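Local coordinates for protein PcaV transcriptional regulator (Streptomyces coelicolor, PDB 4G9Y) that binds 3,4-dihydroxybenzoate and probably acts as a DNA-binding transcription factor of the MarR family, built around a winged helix-turn-helix, at residues A42-L47 with S74-R79; A46-P51 with E101-H106; R56-R61 with S67-V72; V119-L124 with V131-I136. All coordinates share one frame; numbering follows the deposited sequence.

Interaction 1. Residues A42-L47 with S74-R79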
loop_
_atom_site.group_PDB
_atom_site.type_symbol
_atom_site.label_atom_id
_atom_site.label_comp_id
_atom_site.label_asym_id
_atom_site.label_seq_id
_atom_site.Cartn_x
_atom_site.Cartn_y
_atom_site.Cartn_z
ATOM N N ALA A 42 12.044 -6.334 -9.936
ATOM C CA ALA A 42 11.163 -7.027 -10.873
ATOM C C ALA A 42 11.594 -6.807 -12.324
ATOM O O ALA A 42 11.505 -7.720 -13.165
ATOM C CB ALA A 42 9.690 -6.597 -10.667
ATOM N N VAL A 43 12.077 -5.606 -12.616
ATOM C CA VAL A 43 12.592 -5.310 -13.959
ATOM C C VAL A 43 13.866 -6.108 -14.265
ATOM O O VAL A 43 13.994 -6.703 -15.336
ATOM C CB VAL A 43 12.817 -3.784 -14.150
ATOM C CG1 VAL A 43 13.536 -3.495 -15.460
ATOM C CG2 VAL A 43 11.479 -3.067 -14.108
ATOM N N LEU A 44 14.818 -6.119 -13.335
ATOM C CA LEU A 44 16.012 -6.946 -13.521
ATOM C C LEU A 44 15.596 -8.400 -13.723
ATOM O O LEU A 44 16.118 -9.108 -14.587
ATOM C CB LEU A 44 16.937 -6.859 -12.305
ATOM C CG LEU A 44 17.477 -5.492 -11.900
ATOM C CD1 LEU A 44 18.150 -5.599 -10.525
ATOM C CD2 LEU A 44 18.448 -4.975 -12.955
ATOM N N ASN A 45 14.661 -8.844 -12.901
ATOM C CA ASN A 45 14.188 -10.215 -12.979
ATOM C C ASN A 45 13.564 -10.567 -14.325
ATOM O O ASN A 45 13.856 -11.624 -14.903
ATOM C CB ASN A 45 13.204 -10.502 -11.846
ATOM C CG ASN A 45 12.803 -11.962 -11.792
ATOM O OD1 ASN A 45 11.657 -12.319 -12.079
ATOM N ND2 ASN A 45 13.758 -12.817 -11.461
ATOM N N ALA A 46 12.710 -9.683 -14.829
ATOM C CA ALA A 46 12.103 -9.881 -16.142
ATOM C C ALA A 46 13.164 -9.960 -17.250
ATOM O O ALA A 46 13.023 -10.713 -18.222
ATOM C CB ALA A 46 11.112 -8.755 -16.437
ATOM N N LEU A 47 14.234 -9.186 -17.105
ATOM C CA LEU A 47 15.250 -9.112 -18.158
ATOM C C LEU A 47 16.262 -10.267 -18.109
ATOM O O LEU A 47 16.940 -10.544 -19.096
ATOM C CB LEU A 47 15.966 -7.759 -18.110
ATOM C CG LEU A 47 15.111 -6.561 -18.544
ATOM C CD1 LEU A 47 15.875 -5.263 -18.303
ATOM C CD2 LEU A 47 14.706 -6.697 -20.019
ATOM N N SER A 74 15.535 4.355 -16.244
ATOM C CA SER A 74 16.534 5.424 -16.148
ATOM C C SER A 74 17.443 5.233 -14.934
ATOM O O SER A 74 18.674 5.400 -15.015
ATOM C CB SER A 74 15.853 6.796 -16.090
ATOM O OG SER A 74 16.790 7.809 -15.769
ATOM N N ARG A 75 16.840 4.876 -13.804
ATOM C CA ARG A 75 17.607 4.679 -12.584
ATOM C C ARG A 75 18.538 3.472 -12.666
ATOM O O ARG A 75 19.696 3.573 -12.313
ATOM C CB ARG A 75 16.685 4.581 -11.365
ATOM C CG ARG A 75 16.058 5.920 -11.031
ATOM C CD ARG A 75 15.175 5.876 -9.804
ATOM N NE ARG A 75 14.441 7.131 -9.661
ATOM C CZ ARG A 75 13.452 7.331 -8.795
ATOM N NH1 ARG A 75 13.069 6.355 -7.981
ATOM N NH2 ARG A 75 12.844 8.509 -8.745
ATOM N N LEU A 76 18.032 2.342 -13.149
ATOM C CA LEU A 76 18.865 1.149 -13.311
ATOM C C LEU A 76 19.986 1.410 -14.320
ATOM O O LEU A 76 21.104 0.912 -14.171
ATOM C CB LEU A 76 18.006 -0.052 -13.730
ATOM C CG LEU A 76 16.963 -0.484 -12.690
ATOM C CD1 LEU A 76 16.056 -1.594 -13.228
ATOM C CD2 LEU A 76 17.629 -0.936 -11.414
ATOM N N GLY A 77 19.677 2.202 -15.339
ATOM C CA GLY A 77 20.665 2.584 -16.332
ATOM C C GLY A 77 21.801 3.384 -15.720
ATOM O O GLY A 77 22.975 3.120 -15.978
ATOM N N ARG A 78 21.448 4.356 -14.886
ATOM C CA ARG A 78 22.433 5.219 -14.240
ATOM C C ARG A 78 23.298 4.468 -13.238
ATOM O O ARG A 78 24.409 4.891 -12.950
ATOM C CB ARG A 78 21.748 6.401 -13.540
ATOM C CG ARG A 78 21.170 7.443 -14.470
ATOM C CD ARG A 78 22.275 8.176 -15.193
ATOM N NE ARG A 78 21.763 9.067 -16.228
ATOM C CZ ARG A 78 21.404 10.325 -16.010
ATOM N NH1 ARG A 78 21.493 10.833 -14.786
ATOM N NH2 ARG A 78 20.954 11.071 -17.012
ATOM N N ARG A 79 22.790 3.359 -12.706
ATOM C CA ARG A 79 23.580 2.548 -11.789
ATOM C C ARG A 79 24.441 1.516 -12.519
ATOM O O ARG A 79 25.152 0.735 -11.896
ATOM C CB ARG A 79 22.678 1.867 -10.758
ATOM C CG ARG A 79 22.085 2.834 -9.729
ATOM C CD ARG A 79 21.153 2.100 -8.756
ATOM N NE ARG A 79 21.869 1.030 -8.064
ATOM C CZ ARG A 79 21.287 -0.011 -7.476
ATOM N NH1 ARG A 79 19.963 -0.135 -7.502
ATOM N NH2 ARG A 79 22.027 -0.936 -6.878
#
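L76 of helix 66-78 pushes one methyl, CD1, between V43 and L44 of helix 38-49, and the three side chains make up the whole contact. The nearest CA atoms of the two segments, those of L44 and L76, are 8.6 Å apart, and side chains bridge the distance.

The apolar contacts all converge on L76 CD1. V43 offers its flank: CG1 lies 3.9 Å from L76 CD1, and the same methyl is 4.0 Å from V43 CB. V43 CG1 stands opposite the backbone N across the CA-CB bond (chi1 172°), and this turn brings it alongside the leucine methyl. L44 starts off less directly: its CB points along the side of the contact, and the fork at CG turns the CD2 branch to 4.2 Å from L76 CD1. Valine and leucine thus touch the same methyl from neighbouring positions in the helix, each side chain meeting L76 at a slant.

A polar contact joins segment 74-79 to its surroundings: R79, just past the end of helix 66-78, donates from NH1 to T36 OG1. Around the three buried side chains the apolar core continues, with L44 packing on L98 of strand 94-98 and L76 on L82 of strand 82-86.

Such packing is characteristic of the winged helix-turn-helix, in which the helix corresponding to 66-78, probably the DNA-recognition helix here as in other MarR proteins, rests on the helix before the helix-turn-helix pair and on the wing strands.

Interaction 2. Residues A46-P51 with E101-H106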
loop_
_atom_site.group_PDB
_atom_site.type_symbol
_atom_site.label_atom_id
_atom_site.label_comp_id
_atom_site.label_asym_id
_atom_site.label_seq_id
_atom_site.Cartn_x
_atom_site.Cartn_y
_atom_site.Cartn_z
ATOM N N ALA A 46 12.710 -9.683 -14.829
ATOM C CA ALA A 46 12.103 -9.881 -16.142
ATOM C C ALA A 46 13.164 -9.960 -17.250
ATOM O O ALA A 46 13.023 -10.713 -18.222
ATOM C CB ALA A 46 11.112 -8.755 -16.437
ATOM N N LEU A 47 14.234 -9.186 -17.105
ATOM C CA LEU A 47 15.250 -9.112 -18.158
ATOM C C LEU A 47 16.262 -10.267 -18.109
ATOM O O LEU A 47 16.940 -10.544 -19.096
ATOM C CB LEU A 47 15.966 -7.759 -18.110
ATOM C CG LEU A 47 15.111 -6.561 -18.544
ATOM C CD1 LEU A 47 15.875 -5.263 -18.303
ATOM C CD2 LEU A 47 14.706 -6.697 -20.019
ATOM N N VAL A 48 16.386 -10.916 -16.955
ATOM C CA VAL A 48 17.140 -12.166 -16.875
ATOM C C VAL A 48 16.411 -13.261 -17.661
ATOM O O VAL A 48 17.020 -14.039 -18.405
ATOM C CB VAL A 48 17.310 -12.629 -15.410
ATOM C CG1 VAL A 48 17.908 -14.021 -15.367
ATOM C CG2 VAL A 48 18.193 -11.659 -14.640
ATOM N N ALA A 49 15.093 -13.312 -17.501
ATOM C CA ALA A 49 14.288 -14.293 -18.210
ATOM C C ALA A 49 14.208 -14.011 -19.709
ATOM O O ALA A 49 14.175 -14.940 -20.515
ATOM C CB ALA A 49 12.885 -14.386 -17.592
ATOM N N GLU A 50 14.180 -12.735 -20.089
ATOM C CA GLU A 50 14.059 -12.368 -21.502
ATOM C C GLU A 50 14.956 -11.206 -21.893
ATOM O O GLU A 50 14.496 -10.076 -22.033
ATOM C CB GLU A 50 12.601 -12.049 -21.849
ATOM C CG GLU A 50 11.653 -13.241 -21.673
ATOM C CD GLU A 50 10.186 -12.880 -21.888
ATOM O OE1 GLU A 50 9.579 -13.371 -22.862
ATOM O OE2 GLU A 50 9.633 -12.125 -21.066
ATOM N N PRO A 51 16.245 -11.484 -22.089
ATOM C CA PRO A 51 17.179 -10.420 -22.444
ATOM C C PRO A 51 16.743 -9.767 -23.739
ATOM O O PRO A 51 16.297 -10.456 -24.649
ATOM C CB PRO A 51 18.497 -11.173 -22.642
ATOM C CG PRO A 51 18.349 -12.392 -21.793
ATOM C CD PRO A 51 16.915 -12.788 -21.980
ATOM N N GLU A 101 27.063 -6.375 -14.290
ATOM C CA GLU A 101 26.783 -6.024 -12.901
ATOM C C GLU A 101 25.289 -6.143 -12.566
ATOM O O GLU A 101 24.929 -6.519 -11.450
ATOM C CB GLU A 101 27.349 -4.632 -12.563
ATOM C CG GLU A 101 27.134 -4.150 -11.121
ATOM C CD GLU A 101 27.746 -5.055 -10.045
ATOM O OE1 GLU A 101 28.463 -6.026 -10.369
ATOM O OE2 GLU A 101 27.504 -4.779 -8.851
ATOM N N GLY A 102 24.420 -5.850 -13.532
ATOM C CA GLY A 102 22.986 -6.012 -13.320
ATOM C C GLY A 102 22.645 -7.473 -13.063
ATOM O O GLY A 102 21.803 -7.789 -12.234
ATOM N N LEU A 103 23.328 -8.373 -13.765
ATOM C CA LEU A 103 23.127 -9.803 -13.547
ATOM C C LEU A 103 23.580 -10.214 -12.152
ATOM O O LEU A 103 22.931 -11.014 -11.492
ATOM C CB LEU A 103 23.896 -10.616 -14.587
ATOM C CG LEU A 103 23.179 -10.885 -15.907
ATOM C CD1 LEU A 103 24.170 -11.310 -16.977
ATOM C CD2 LEU A 103 22.111 -11.959 -15.697
ATOM N N ARG A 104 24.718 -9.675 -11.729
ATOM C CA ARG A 104 25.284 -9.955 -10.416
ATOM C C ARG A 104 24.371 -9.441 -9.290
ATOM O O ARG A 104 24.099 -10.147 -8.308
ATOM C CB ARG A 104 26.673 -9.315 -10.337
ATOM C CG ARG A 104 27.479 -9.628 -9.087
ATOM C CD ARG A 104 28.930 -9.135 -9.253
ATOM N NE ARG A 104 29.621 -9.818 -10.355
ATOM C CZ ARG A 104 29.987 -9.249 -11.507
ATOM N NH1 ARG A 104 29.751 -7.961 -11.745
ATOM N NH2 ARG A 104 30.602 -9.975 -12.430
ATOM N N VAL A 105 23.892 -8.217 -9.439
ATOM C CA VAL A 105 22.981 -7.631 -8.465
ATOM C C VAL A 105 21.685 -8.453 -8.393
ATOM O O VAL A 105 21.172 -8.741 -7.306
ATOM C CB VAL A 105 22.690 -6.141 -8.795
ATOM C CG1 VAL A 105 21.494 -5.617 -8.001
ATOM C CG2 VAL A 105 23.931 -5.290 -8.516
ATOM N N HIS A 106 21.166 -8.854 -9.547
ATOM C CA HIS A 106 19.944 -9.655 -9.556
ATOM C C HIS A 106 20.142 -10.964 -8.798
ATOM O O HIS A 106 19.287 -11.378 -8.011
ATOM C CB HIS A 106 19.458 -9.934 -10.983
ATOM C CG HIS A 106 18.395 -10.989 -11.055
ATOM N ND1 HIS A 106 18.682 -12.318 -11.285
ATOM C CD2 HIS A 106 17.050 -10.913 -10.912
ATOM C CE1 HIS A 106 17.557 -13.013 -11.293
ATOM N NE2 HIS A 106 16.554 -12.184 -11.066
#
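Between residues 46-51 and 101-106 the backbones come nearest at V48 and L103, whose CA atoms are 7.2 Å apart. From helix 38-49 the contact is made by V48, chiefly through one methyl. Its CG2 sits over a face of the H106 ring, 3.6 Å from the ring centroid and only 15° off the ring normal, a CH-pi contact. The methyl is displaced toward the rim, and H106 ND1 is the nearest ring atom, 3.5 Å from V48 CG2. H106 reaches it because the imidazole swings away from its own backbone N (chi1 167°), back toward helix 38-49. The same V48 methyl touches L103 CD2 at 4.1 Å, so it bridges two residues one turn apart on helix 100-121.

H106 is fixed by more than V48: its NE2 is hydrogen-bonded to N45 ND2, and its ring lies nearly parallel to that of Y41. Replacing H106 by a leucine would probably cost N45 ND2 its acceptor and V48 CG2 its aromatic face. Nearby, R104 NH1 donates to E101 OE1 (2.7 Å), a salt bridge within helix 100-121 with the carboxylate oxygen in the guanidinium plane.

This surface contact seats the helix-turn-helix lobe on the long helix that follows the wing, as in the MarR fold.

Interaction 3. Residues R56-R61 with S67-V72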
loop_
_atom_site.group_PDB
_atom_site.type_symbol
_atom_site.label_atom_id
_atom_site.label_comp_id
_atom_site.label_asym_id
_atom_site.label_seq_id
_atom_site.Cartn_x
_atom_site.Cartn_y
_atom_site.Cartn_z
ATOM N N ARG A 56 8.424 -1.270 -23.360
ATOM C CA ARG A 56 6.981 -1.319 -23.247
ATOM C C ARG A 56 6.571 -2.684 -22.693
ATOM O O ARG A 56 5.765 -2.772 -21.760
ATOM C CB ARG A 56 6.362 -1.052 -24.621
ATOM C CG ARG A 56 4.872 -1.279 -24.764
ATOM C CD ARG A 56 4.452 -0.927 -26.195
ATOM N NE ARG A 56 3.082 -1.322 -26.510
ATOM C CZ ARG A 56 2.755 -2.447 -27.140
ATOM N NH1 ARG A 56 3.703 -3.292 -27.526
ATOM N NH2 ARG A 56 1.480 -2.727 -27.387
ATOM N N THR A 57 7.152 -3.747 -23.240
ATOM C CA THR A 57 6.800 -5.089 -22.782
ATOM C C THR A 57 7.297 -5.348 -21.363
ATOM O O THR A 57 6.601 -5.980 -20.571
ATOM C CB THR A 57 7.327 -6.175 -23.731
ATOM O OG1 THR A 57 6.878 -5.888 -25.060
ATOM C CG2 THR A 57 6.808 -7.570 -23.308
ATOM N N VAL A 58 8.491 -4.848 -21.032
ATOM C CA VAL A 58 8.998 -5.015 -19.676
ATOM C C VAL A 58 8.031 -4.384 -18.673
ATOM O O VAL A 58 7.731 -4.976 -17.640
ATOM C CB VAL A 58 10.419 -4.436 -19.506
ATOM C CG1 VAL A 58 10.815 -4.412 -18.045
ATOM C CG2 VAL A 58 11.414 -5.247 -20.309
ATOM N N GLY A 59 7.533 -3.190 -18.993
ATOM C CA GLY A 59 6.548 -2.536 -18.150
ATOM C C GLY A 59 5.319 -3.410 -17.985
ATOM O O GLY A 59 4.750 -3.513 -16.901
ATOM N N GLU A 60 4.914 -4.052 -19.074
ATOM C CA GLU A 60 3.786 -4.974 -19.019
ATOM C C GLU A 60 4.062 -6.183 -18.128
ATOM O O GLU A 60 3.190 -6.583 -17.373
ATOM C CB GLU A 60 3.372 -5.421 -20.421
ATOM C CG GLU A 60 2.660 -4.351 -21.216
ATOM C CD GLU A 60 2.407 -4.759 -22.659
ATOM O OE1 GLU A 60 2.839 -5.862 -23.073
ATOM O OE2 GLU A 60 1.778 -3.965 -23.384
ATOM N N ARG A 61 5.261 -6.764 -18.213
ATOM C CA ARG A 61 5.591 -7.943 -17.393
ATOM C C ARG A 61 5.494 -7.646 -15.919
ATOM O O ARG A 61 5.095 -8.501 -15.136
ATOM C CB ARG A 61 7.033 -8.405 -17.623
ATOM C CG ARG A 61 7.297 -9.018 -18.949
ATOM C CD ARG A 61 6.969 -10.520 -18.985
ATOM N NE ARG A 61 7.350 -10.978 -20.312
ATOM C CZ ARG A 61 6.591 -10.827 -21.387
ATOM N NH1 ARG A 61 5.372 -10.303 -21.280
ATOM N NH2 ARG A 61 7.038 -11.235 -22.561
ATOM N N SER A 67 5.197 5.734 -17.532
ATOM C CA SER A 67 6.031 6.708 -16.832
ATOM C C SER A 67 6.850 6.060 -15.715
ATOM O O SER A 67 8.016 6.391 -15.524
ATOM C CB SER A 67 5.197 7.864 -16.276
ATOM O OG SER A 67 4.651 7.532 -15.013
ATOM N N THR A 68 6.248 5.140 -14.972
ATOM C CA THR A 68 6.979 4.486 -13.890
ATOM C C THR A 68 8.088 3.590 -14.439
ATOM O O THR A 68 9.186 3.553 -13.888
ATOM C CB THR A 68 6.060 3.649 -12.994
ATOM O OG1 THR A 68 4.948 4.444 -12.577
ATOM C CG2 THR A 68 6.811 3.173 -11.775
ATOM N N ILE A 69 7.804 2.869 -15.524
ATOM C CA ILE A 69 8.828 2.021 -16.124
ATOM C C ILE A 69 9.972 2.878 -16.674
ATOM O O ILE A 69 11.140 2.536 -16.516
ATOM C CB ILE A 69 8.272 1.031 -17.188
ATOM C CG1 ILE A 69 9.387 0.106 -17.682
ATOM C CG2 ILE A 69 7.644 1.751 -18.363
ATOM C CD1 ILE A 69 9.758 -0.970 -16.673
ATOM N N ALA A 70 9.633 4.014 -17.275
ATOM C CA ALA A 70 10.637 4.963 -17.753
ATOM C C ALA A 70 11.550 5.407 -16.621
ATOM O O ALA A 70 12.771 5.474 -16.773
ATOM C CB ALA A 70 9.966 6.171 -18.396
ATOM N N GLU A 71 10.957 5.710 -15.473
ATOM C CA GLU A 71 11.735 6.127 -14.316
ATOM C C GLU A 71 12.622 4.991 -13.778
ATOM O O GLU A 71 13.795 5.199 -13.475
ATOM C CB GLU A 71 10.800 6.656 -13.226
ATOM C CG GLU A 71 11.433 6.777 -11.853
ATOM C CD GLU A 71 10.401 6.742 -10.740
ATOM O OE1 GLU A 71 9.272 7.239 -10.951
ATOM O OE2 GLU A 71 10.714 6.204 -9.658
ATOM N N VAL A 72 12.060 3.793 -13.657
ATOM C CA VAL A 72 12.827 2.636 -13.188
ATOM C C VAL A 72 14.023 2.339 -14.116
ATOM O O VAL A 72 15.161 2.169 -13.665
ATOM C CB VAL A 72 11.927 1.388 -13.068
ATOM C CG1 VAL A 72 12.767 0.128 -12.902
ATOM C CG2 VAL A 72 10.944 1.548 -11.907
#
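I69 of helix 66-78 lies against G59 and V58 of helix 55-62, and at this point the backbones come close, with the CA atoms of G59 and I69 5.5 Å apart.

The tight part is built on the glycine. I69 CG1 and CD1 both lie 3.9 Å from G59 CA, so the isoleucine packs directly on bare backbone. A CB modelled on G59 would point at helix 66-78 and end only 3.3 Å from I69 CG2, consistent with a close approach that depends on the glycine. I69 CG1 is swung opposite its own backbone N (chi1 -175°), which sends the longer branch across to helix 55-62. Its terminal CD1 then turns to meet V58 CG1, also at 3.9 Å, the two side chains crossing at about a right angle. All three residues are buried.

The far side of helix 55-62 is loose and charged. R56 points away from the contact, and E60 OE2 hovers over the middle of its guanidinium face. R61 lays a guanidinium face over T57 CG2, 3.4 Å above the plane, while its NE forms a salt bridge with E50, just past helix 38-49. On the other helix S67 bonds D65 through OG, and E71 pairs with R75.

These two helices are the helix-turn-helix pair itself. Helix 38-49 closes the inner face of their junction, where V43 touches V58, I69 and V72 and L47 touches V58, while Q55 at the start of helix 55-62 packs on I69 and A70.

Interaction 4. Residues V119-L124 with V131-I136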
loop_
_atom_site.group_PDB
_atom_site.type_symbol
_atom_site.label_atom_id
_atom_site.label_comp_id
_atom_site.label_asym_id
_atom_site.label_seq_id
_atom_site.Cartn_x
_atom_site.Cartn_y
_atom_site.Cartn_z
ATOM N N VAL A 119 11.831 -15.384 6.445
ATOM C CA VAL A 119 11.753 -14.687 7.729
ATOM C C VAL A 119 10.390 -13.994 7.964
ATOM O O VAL A 119 9.843 -14.025 9.066
ATOM C CB VAL A 119 12.938 -13.696 7.885
ATOM C CG1 VAL A 119 12.732 -12.754 9.068
ATOM C CG2 VAL A 119 14.247 -14.461 8.020
ATOM N N PHE A 120 9.839 -13.378 6.927
ATOM C CA PHE A 120 8.506 -12.768 6.996
ATOM C C PHE A 120 7.401 -13.737 7.470
ATOM O O PHE A 120 6.529 -13.372 8.278
ATOM C CB PHE A 120 8.151 -12.199 5.612
ATOM C CG PHE A 120 6.871 -11.406 5.565
ATOM C CD1 PHE A 120 6.757 -10.204 6.242
ATOM C CD2 PHE A 120 5.802 -11.840 4.796
ATOM C CE1 PHE A 120 5.589 -9.449 6.167
ATOM C CE2 PHE A 120 4.614 -11.097 4.720
ATOM C CZ PHE A 120 4.511 -9.895 5.401
ATOM N N LEU A 121 7.432 -14.962 6.953
ATOM C CA LEU A 121 6.435 -15.981 7.276
ATOM C C LEU A 121 6.824 -16.833 8.492
ATOM O O LEU A 121 6.030 -17.635 8.971
ATOM C CB LEU A 121 6.222 -16.896 6.069
ATOM C CG LEU A 121 5.588 -16.196 4.856
ATOM C CD1 LEU A 121 5.371 -17.161 3.712
ATOM C CD2 LEU A 121 4.290 -15.556 5.261
ATOM N N ALA A 122 8.040 -16.645 8.990
ATOM C CA ALA A 122 8.582 -17.502 10.059
ATOM C C ALA A 122 7.851 -17.595 11.427
ATOM O O ALA A 122 8.028 -18.586 12.122
ATOM C CB ALA A 122 10.046 -17.202 10.282
ATOM N N PRO A 123 7.084 -16.561 11.841
ATOM C CA PRO A 123 6.306 -16.715 13.085
ATOM C C PRO A 123 5.230 -17.793 12.963
ATOM O O PRO A 123 4.713 -18.270 13.958
ATOM C CB PRO A 123 5.608 -15.361 13.229
ATOM C CG PRO A 123 6.428 -14.431 12.464
ATOM C CD PRO A 123 7.082 -15.167 11.367
ATOM N N LEU A 124 4.897 -18.162 11.736
ATOM C CA LEU A 124 3.858 -19.155 11.494
ATOM C C LEU A 124 4.460 -20.544 11.264
ATOM O O LEU A 124 5.447 -20.691 10.532
ATOM C CB LEU A 124 3.060 -18.753 10.261
ATOM C CG LEU A 124 2.482 -17.330 10.291
ATOM C CD1 LEU A 124 1.563 -17.153 9.093
ATOM C CD2 LEU A 124 1.733 -17.016 11.592
ATOM N N VAL A 131 -2.568 -21.907 5.677
ATOM C CA VAL A 131 -3.837 -21.256 6.016
ATOM C C VAL A 131 -3.789 -19.748 5.726
ATOM O O VAL A 131 -4.735 -19.187 5.150
ATOM C CB VAL A 131 -4.248 -21.541 7.483
ATOM C CG1 VAL A 131 -5.358 -20.596 7.943
ATOM C CG2 VAL A 131 -4.716 -22.987 7.613
ATOM N N PHE A 132 -2.665 -19.116 6.077
ATOM C CA PHE A 132 -2.426 -17.682 5.835
ATOM C C PHE A 132 -2.666 -17.379 4.356
ATOM O O PHE A 132 -3.406 -16.461 4.007
ATOM C CB PHE A 132 -0.989 -17.360 6.272
ATOM C CG PHE A 132 -0.499 -15.966 5.950
ATOM C CD1 PHE A 132 -0.627 -14.937 6.873
ATOM C CD2 PHE A 132 0.193 -15.714 4.775
ATOM C CE1 PHE A 132 -0.109 -13.669 6.610
ATOM C CE2 PHE A 132 0.695 -14.451 4.486
ATOM C CZ PHE A 132 0.553 -13.416 5.417
ATOM N N PHE A 133 -2.071 -18.168 3.476
ATOM C CA PHE A 133 -2.276 -17.941 2.035
ATOM C C PHE A 133 -3.712 -18.187 1.590
ATOM O O PHE A 133 -4.280 -17.403 0.831
ATOM C CB PHE A 133 -1.317 -18.788 1.197
ATOM C CG PHE A 133 0.036 -18.192 1.090
ATOM C CD1 PHE A 133 0.314 -17.250 0.107
ATOM C CD2 PHE A 133 1.022 -18.525 1.992
ATOM C CE1 PHE A 133 1.567 -16.658 0.022
ATOM C CE2 PHE A 133 2.275 -17.940 1.923
ATOM C CZ PHE A 133 2.550 -17.001 0.940
ATOM N N ASP A 134 -4.288 -19.285 2.057
ATOM C CA ASP A 134 -5.655 -19.635 1.688
ATOM C C ASP A 134 -6.630 -18.537 2.065
ATOM O O ASP A 134 -7.420 -18.102 1.227
ATOM C CB ASP A 134 -6.107 -20.943 2.343
ATOM C CG ASP A 134 -7.545 -21.325 1.943
ATOM O OD1 ASP A 134 -7.807 -21.474 0.732
ATOM O OD2 ASP A 134 -8.418 -21.454 2.833
ATOM N N LEU A 135 -6.567 -18.078 3.313
ATOM C CA LEU A 135 -7.517 -17.082 3.791
ATOM C C LEU A 135 -7.357 -15.741 3.078
ATOM O O LEU A 135 -8.341 -15.112 2.701
ATOM C CB LEU A 135 -7.387 -16.870 5.302
ATOM C CG LEU A 135 -7.612 -18.105 6.165
ATOM C CD1 LEU A 135 -7.512 -17.733 7.653
ATOM C CD2 LEU A 135 -8.927 -18.814 5.822
ATOM N N ILE A 136 -6.117 -15.284 2.924
ATOM C CA ILE A 136 -5.899 -13.999 2.290
ATOM C C ILE A 136 -6.324 -14.056 0.816
ATOM O O ILE A 136 -6.966 -13.131 0.299
ATOM C CB ILE A 136 -4.431 -13.551 2.453
ATOM C CG1 ILE A 136 -4.148 -13.274 3.930
ATOM C CG2 ILE A 136 -4.159 -12.298 1.636
ATOM C CD1 ILE A 136 -2.664 -12.958 4.227
#
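L121 of helix 100-121 lies against the outer ends of F132 and F133 of helix 126-144, one methyl to each. Its CB points at the opposite helix, and CG continues that line beside the backbone N (chi1 -66°) before the chain forks. CD1 goes to F133, arriving at the ring edge close to its plane, 3.7 Å from F133 CE2 and 4.0 Å from F133 CZ. CD2 takes the other direction and meets F132 CE2 at 3.8 Å, slanting against that ring. One leucine thus parts its methyls between two consecutive phenylalanines. Cutting L121 back to an alanine would probably leave F132 CE2 and F133 CE2 without their methyl partners and open a gap beside the rings.

L124 supports F132 from further along the chain. A type I turn from L121 to L124, closed by L124 N to L121 O at 3.0 Å, puts L124 CD1 3.8 Å from F132 CB, near the root of the ring. Within helix 126-144, I136 CD1 lies over the centre of a face of the F132 ring, 3.4 Å above its plane. F132 also packs on L20 of helix 13-31, and F133 packs on L16 of the second subunit.

F120, next to L121, meets the ring of H24 edge-to-face; H24 is one of the residues that bind 3,4-dihydroxybenzoate. The chemistry across the two segments is wholly apolar, methyl against ring or methylene carbon, which implies a corner held by shape and the hydrophobic effect instead of directional bonds, at the dimer interface.

In the fold
Following the chain from the N terminus, helix 38-49 starts two loops. Interaction 1 closes the shorter, bringing helix 66-78 back to it, and interaction 2 closes the longer, which takes in the wing strands and returns on helix 100-121. Interaction 3 is a small loop nested inside both, joining helices 55-62 and 66-78. The three touch one another: V43 and L47 pack on the residues of interaction 3, and E50 reaches R61. Interaction 4 follows in series, its centre about 30 Å from that of interaction 1, folding the far end of helix 100-121 onto helix 126-144. That long helix therefore links the DNA-binding lobe to the dimer region.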